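Local coordinates for AT-less polyketide synthase (PDB 4QYR), which is a ketosynthase domain of an AT-less type I polyketide synthase, probably catalysing decarboxylative carbon-carbon bond formation on carrier-protein-bound chains in isomigrastatin biosynthesis, at residues F60-R72 / D232-L244. Numbering follows the deposited sequence.
Sequences FPKFAGRIEGVDR and DGYVRSEGVAAVL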
loop_
_atom_site.group_PDB
_atom_site.type_symbol
_atom_site.label_atom_id
_atom_site.label_comp_id
_atom_site.label_asym_id
_atom_site.label_seq_id
_atom_site.Cartn_x
_atom_site.Cartn_y
_atom_site.Cartn_z
ATOM N N PHE A 60 -17.569 22.182 11.743
ATOM C CA PHE A 60 -17.557 20.982 12.598
ATOM C C PHE A 60 -17.534 21.189 14.127
ATOM O O PHE A 60 -17.034 22.202 14.597
ATOM C CB PHE A 60 -16.343 20.127 12.211
ATOM C CG PHE A 60 -15.022 20.767 12.524
ATOM C CD1 PHE A 60 -14.223 20.270 13.537
ATOM C CD2 PHE A 60 -14.587 21.878 11.822
ATOM C CE1 PHE A 60 -13.004 20.856 13.826
ATOM C CE2 PHE A 60 -13.374 22.470 12.109
ATOM C CZ PHE A 60 -12.583 21.962 13.111
ATOM N N PRO A 61 -18.065 20.215 14.903
ATOM C CA PRO A 61 -17.940 20.163 16.366
ATOM C C PRO A 61 -16.499 20.057 16.841
ATOM O O PRO A 61 -15.773 19.125 16.493
ATOM C CB PRO A 61 -18.721 18.902 16.745
ATOM C CG PRO A 61 -18.736 18.095 15.534
ATOM C CD PRO A 61 -18.871 19.087 14.419
ATOM N N LYS A 62 -16.120 21.009 17.682
ATOM C CA LYS A 62 -14.731 21.296 17.984
ATOM C C LYS A 62 -14.054 20.360 18.971
ATOM O O LYS A 62 -13.583 20.808 20.006
ATOM C CB LYS A 62 -14.643 22.721 18.520
ATOM C CG LYS A 62 -13.995 23.690 17.576
ATOM C CD LYS A 62 -14.629 23.638 16.207
ATOM C CE LYS A 62 -14.035 24.702 15.307
ATOM N NZ LYS A 62 -14.999 25.125 14.262
ATOM N N PHE A 63 -13.970 19.074 18.657
ATOM C CA PHE A 63 -13.323 18.148 19.582
ATOM C C PHE A 63 -12.312 17.270 18.897
ATOM O O PHE A 63 -12.443 16.983 17.717
ATOM C CB PHE A 63 -14.347 17.246 20.268
ATOM C CG PHE A 63 -15.439 17.988 20.980
ATOM C CD1 PHE A 63 -15.281 18.375 22.301
ATOM C CD2 PHE A 63 -16.639 18.273 20.331
ATOM C CE1 PHE A 63 -16.289 19.045 22.964
ATOM C CE2 PHE A 63 -17.648 18.930 20.984
ATOM C CZ PHE A 63 -17.469 19.324 22.313
ATOM N N ALA A 64 -11.313 16.818 19.649
ATOM C CA ALA A 64 -10.410 15.779 19.156
ATOM C C ALA A 64 -9.640 15.152 20.298
ATOM O O ALA A 64 -9.450 15.772 21.341
ATOM C CB ALA A 64 -9.439 16.340 18.119
ATOM N N GLY A 65 -9.217 13.911 20.100
ATOM C CA GLY A 65 -8.183 13.341 20.929
ATOM C C GLY A 65 -6.887 13.858 20.344
ATOM O O GLY A 65 -6.607 13.636 19.170
ATOM N N ARG A 66 -6.108 14.568 21.148
ATOM C CA ARG A 66 -4.847 15.151 20.690
ATOM C C ARG A 66 -3.635 14.581 21.402
ATOM O O ARG A 66 -3.680 14.224 22.582
ATOM C CB ARG A 66 -4.835 16.664 20.885
ATOM C CG ARG A 66 -5.727 17.424 19.959
ATOM C CD ARG A 66 -5.392 18.901 20.019
ATOM N NE ARG A 66 -6.111 19.626 21.074
ATOM C CZ ARG A 66 -5.563 20.068 22.207
ATOM N NH1 ARG A 66 -6.302 20.736 23.083
ATOM N NH2 ARG A 66 -4.277 19.852 22.464
ATOM N N ILE A 67 -2.543 14.530 20.663
ATOM C CA ILE A 67 -1.250 14.215 21.210
ATOM C C ILE A 67 -0.577 15.520 21.611
ATOM O O ILE A 67 -0.564 16.490 20.841
ATOM C CB ILE A 67 -0.399 13.463 20.176
ATOM C CG1 ILE A 67 -0.944 12.062 19.981
ATOM C CG2 ILE A 67 1.074 13.425 20.575
ATOM C CD1 ILE A 67 -0.112 11.281 19.054
ATOM N N GLU A 68 -0.022 15.576 22.810
ATOM C CA GLU A 68 0.697 16.779 23.170
ATOM C C GLU A 68 2.103 16.754 22.578
ATOM O O GLU A 68 2.781 15.716 22.599
ATOM C CB GLU A 68 0.750 16.952 24.682
ATOM C CG GLU A 68 0.160 18.281 25.127
ATOM C CD GLU A 68 0.708 19.470 24.327
ATOM O OE1 GLU A 68 1.940 19.532 24.103
ATOM O OE2 GLU A 68 -0.097 20.340 23.915
ATOM N N GLY A 69 2.529 17.889 22.024
ATOM C CA GLY A 69 3.898 18.034 21.557
ATOM C C GLY A 69 4.111 17.517 20.155
ATOM O O GLY A 69 5.111 16.868 19.849
ATOM N N VAL A 70 3.144 17.826 19.307
ATOM C CA VAL A 70 3.091 17.401 17.917
ATOM C C VAL A 70 4.081 18.185 17.051
ATOM O O VAL A 70 4.491 17.742 15.973
ATOM C CB VAL A 70 1.624 17.562 17.394
ATOM C CG1 VAL A 70 1.551 18.361 16.110
ATOM C CG2 VAL A 70 0.933 16.203 17.284
ATOM N N ASP A 71 4.481 19.350 17.541
ATOM C CA ASP A 71 5.429 20.178 16.820
ATOM C C ASP A 71 6.856 19.875 17.258
ATOM O O ASP A 71 7.799 20.523 16.799
ATOM C CB ASP A 71 5.126 21.668 17.019
ATOM C CG ASP A 71 5.013 22.066 18.482
ATOM O OD1 ASP A 71 4.401 21.310 19.266
ATOM O OD2 ASP A 71 5.529 23.151 18.844
ATOM N N ARG A 72 7.015 18.895 18.146
ATOM C CA ARG A 72 8.329 18.614 18.718
ATOM C C ARG A 72 8.970 17.428 18.014
ATOM O O ARG A 72 8.268 16.515 17.563
ATOM C CB ARG A 72 8.214 18.366 20.218
ATOM C CG ARG A 72 7.322 19.356 20.895
ATOM C CD ARG A 72 8.040 20.677 21.070
ATOM N NE ARG A 72 7.111 21.788 21.235
ATOM C CZ ARG A 72 7.367 22.871 21.957
ATOM N NH1 ARG A 72 6.464 23.844 22.042
ATOM N NH2 ARG A 72 8.522 22.972 22.602
ATOM N N ASP A 232 -24.144 8.773 17.870
ATOM C CA ASP A 232 -24.580 9.753 16.883
ATOM C C ASP A 232 -23.409 10.336 16.110
ATOM O O ASP A 232 -23.496 11.441 15.577
ATOM C CB ASP A 232 -25.361 10.882 17.568
ATOM C CG ASP A 232 -24.516 11.666 18.577
ATOM O OD1 ASP A 232 -23.433 11.183 18.986
ATOM O OD2 ASP A 232 -24.961 12.761 18.992
ATOM N N GLY A 233 -22.307 9.601 16.060
ATOM C CA GLY A 233 -21.164 10.031 15.285
ATOM C C GLY A 233 -19.903 9.689 16.025
ATOM O O GLY A 233 -19.954 9.060 17.077
ATOM N N TYR A 234 -18.762 10.089 15.481
ATOM C CA TYR A 234 -17.515 9.889 16.189
ATOM C C TYR A 234 -16.721 11.180 16.303
ATOM O O TYR A 234 -17.173 12.257 15.903
ATOM C CB TYR A 234 -16.680 8.801 15.522
ATOM C CG TYR A 234 -16.229 9.044 14.099
ATOM C CD1 TYR A 234 -15.161 9.886 13.825
ATOM C CD2 TYR A 234 -16.820 8.369 13.034
ATOM C CE1 TYR A 234 -14.719 10.093 12.532
ATOM C CE2 TYR A 234 -16.381 8.567 11.728
ATOM C CZ TYR A 234 -15.326 9.433 11.485
ATOM O OH TYR A 234 -14.866 9.644 10.206
ATOM N N VAL A 235 -15.539 11.062 16.882
ATOM C CA VAL A 235 -14.655 12.199 17.021
ATOM C C VAL A 235 -13.248 11.780 16.525
ATOM O O VAL A 235 -12.758 10.671 16.792
ATOM C CB VAL A 235 -14.662 12.717 18.489
ATOM C CG1 VAL A 235 -14.300 11.624 19.448
ATOM C CG2 VAL A 235 -13.743 13.884 18.659
ATOM N N ARG A 236 -12.615 12.651 15.752
ATOM C CA ARG A 236 -11.302 12.333 15.219
ATOM C C ARG A 236 -10.241 12.376 16.339
ATOM O O ARG A 236 -10.372 13.136 17.299
ATOM C CB ARG A 236 -10.965 13.298 14.088
ATOM C CG ARG A 236 -12.082 13.453 13.049
ATOM C CD ARG A 236 -11.619 14.303 11.874
ATOM N NE ARG A 236 -10.462 13.681 11.229
ATOM C CZ ARG A 236 -9.510 14.318 10.545
ATOM N NH1 ARG A 236 -9.537 15.645 10.387
ATOM N NH2 ARG A 236 -8.510 13.612 10.027
ATOM N N SER A 237 -9.204 11.549 16.225
ATOM C CA SER A 237 -8.102 11.544 17.196
ATOM C C SER A 237 -6.756 11.377 16.555
ATOM O O SER A 237 -6.628 10.769 15.491
ATOM C CB SER A 237 -8.252 10.425 18.210
ATOM O OG SER A 237 -9.385 10.619 19.018
ATOM N N GLU A 238 -5.746 11.898 17.236
ATOM C CA GLU A 238 -4.365 11.684 16.835
ATOM C C GLU A 238 -3.824 10.439 17.498
ATOM O O GLU A 238 -4.347 9.994 18.508
ATOM C CB GLU A 238 -3.515 12.896 17.196
ATOM C CG GLU A 238 -4.086 14.160 16.637
ATOM C CD GLU A 238 -3.210 15.357 16.875
ATOM O OE1 GLU A 238 -2.619 15.443 17.979
ATOM O OE2 GLU A 238 -3.125 16.207 15.954
ATOM N N GLY A 239 -2.764 9.882 16.938
ATOM C CA GLY A 239 -2.175 8.684 17.507
ATOM C C GLY A 239 -1.042 8.199 16.642
ATOM O O GLY A 239 -1.040 8.426 15.422
ATOM N N VAL A 240 -0.068 7.550 17.267
ATOM C CA VAL A 240 1.011 6.940 16.510
ATOM C C VAL A 240 1.472 5.674 17.220
ATOM O O VAL A 240 1.568 5.635 18.445
ATOM C CB VAL A 240 2.167 7.926 16.331
ATOM C CG1 VAL A 240 2.642 8.423 17.685
ATOM C CG2 VAL A 240 3.303 7.319 15.518
ATOM N N ALA A 241 1.722 4.621 16.451
ATOM C CA ALA A 241 2.090 3.329 17.026
ATOM C C ALA A 241 2.941 2.540 16.067
ATOM O O ALA A 241 2.828 2.709 14.857
ATOM C CB ALA A 241 0.843 2.533 17.377
ATOM N N ALA A 242 3.786 1.674 16.613
ATOM C CA ALA A 242 4.527 0.693 15.817
ATOM C C ALA A 242 4.731 -0.588 16.614
ATOM O O ALA A 242 4.811 -0.581 17.849
ATOM C CB ALA A 242 5.854 1.244 15.384
ATOM N N VAL A 243 4.803 -1.697 15.900
ATOM C CA VAL A 243 5.135 -2.965 16.525
ATOM C C VAL A 243 6.197 -3.671 15.704
ATOM O O VAL A 243 6.223 -3.610 14.464
ATOM C CB VAL A 243 3.916 -3.884 16.650
ATOM C CG1 VAL A 243 2.865 -3.246 17.513
ATOM C CG2 VAL A 243 3.359 -4.211 15.268
ATOM N N LEU A 244 7.087 -4.332 16.413
ATOM C CA LEU A 244 8.114 -5.120 15.789
ATOM C C LEU A 244 7.663 -6.614 15.684
ATOM O O LEU A 244 7.210 -7.206 16.661
ATOM C CB LEU A 244 9.398 -4.940 16.590
ATOM C CG LEU A 244 10.634 -5.579 15.989
ATOM C CD1 LEU A 244 10.963 -4.984 14.631
ATOM C CD2 LEU A 244 11.781 -5.410 16.948
HETATM O O HOH W 1 -12.851 15.288 15.823
#
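Gly65 and Ser237 form a single parallel beta bridge, joining 60-72 to the approach to strand 239-247, a central strand of the thiolase-fold ketosynthase core. Gly65 spends both backbone polar groups here: its N donates to Arg236 O (3.1 Å), on a lone pair in the carbonyl plane, and its O receives Glu238 N. Before the bridge, a water extends the link, donating to Phe63 O and accepting from Arg236 N.

Glu238 carries the side-chain part. Its CB touches both Gly65 O (3.7 Å) and Ile67 CG1 (3.9 Å), and CG stays in contact with Gly65 O. With CG beside the backbone N (chi1 -54°) and the chain extended beyond it, CD reaches the peptide joining Arg66 to Ile67. There Glu238 OE1 accepts from Ile67 N (2.8 Å) through its anti lone pair, nearly straight at 167°. OE2 turns to Arg45 in a salt bridge and also accepts from Leu203 N, so the buried carboxylate is held at both oxygens, and its charge is probably offset by the arginine. Arg66 runs alongside Glu238, but its guanidinium goes to Asp40 O instead.

Apolar contacts flank the polar centre. Val235 CG2 meets Phe63 CB at one end; at the other, Ile67 CD1 packs on Gly239 CA (3.7 Å) and reaches Val240 CG1. Against the carboxylate itself, Val70 crosses Glu238 at about a right angle, its CG2 3.7 Å from Glu238 OE1.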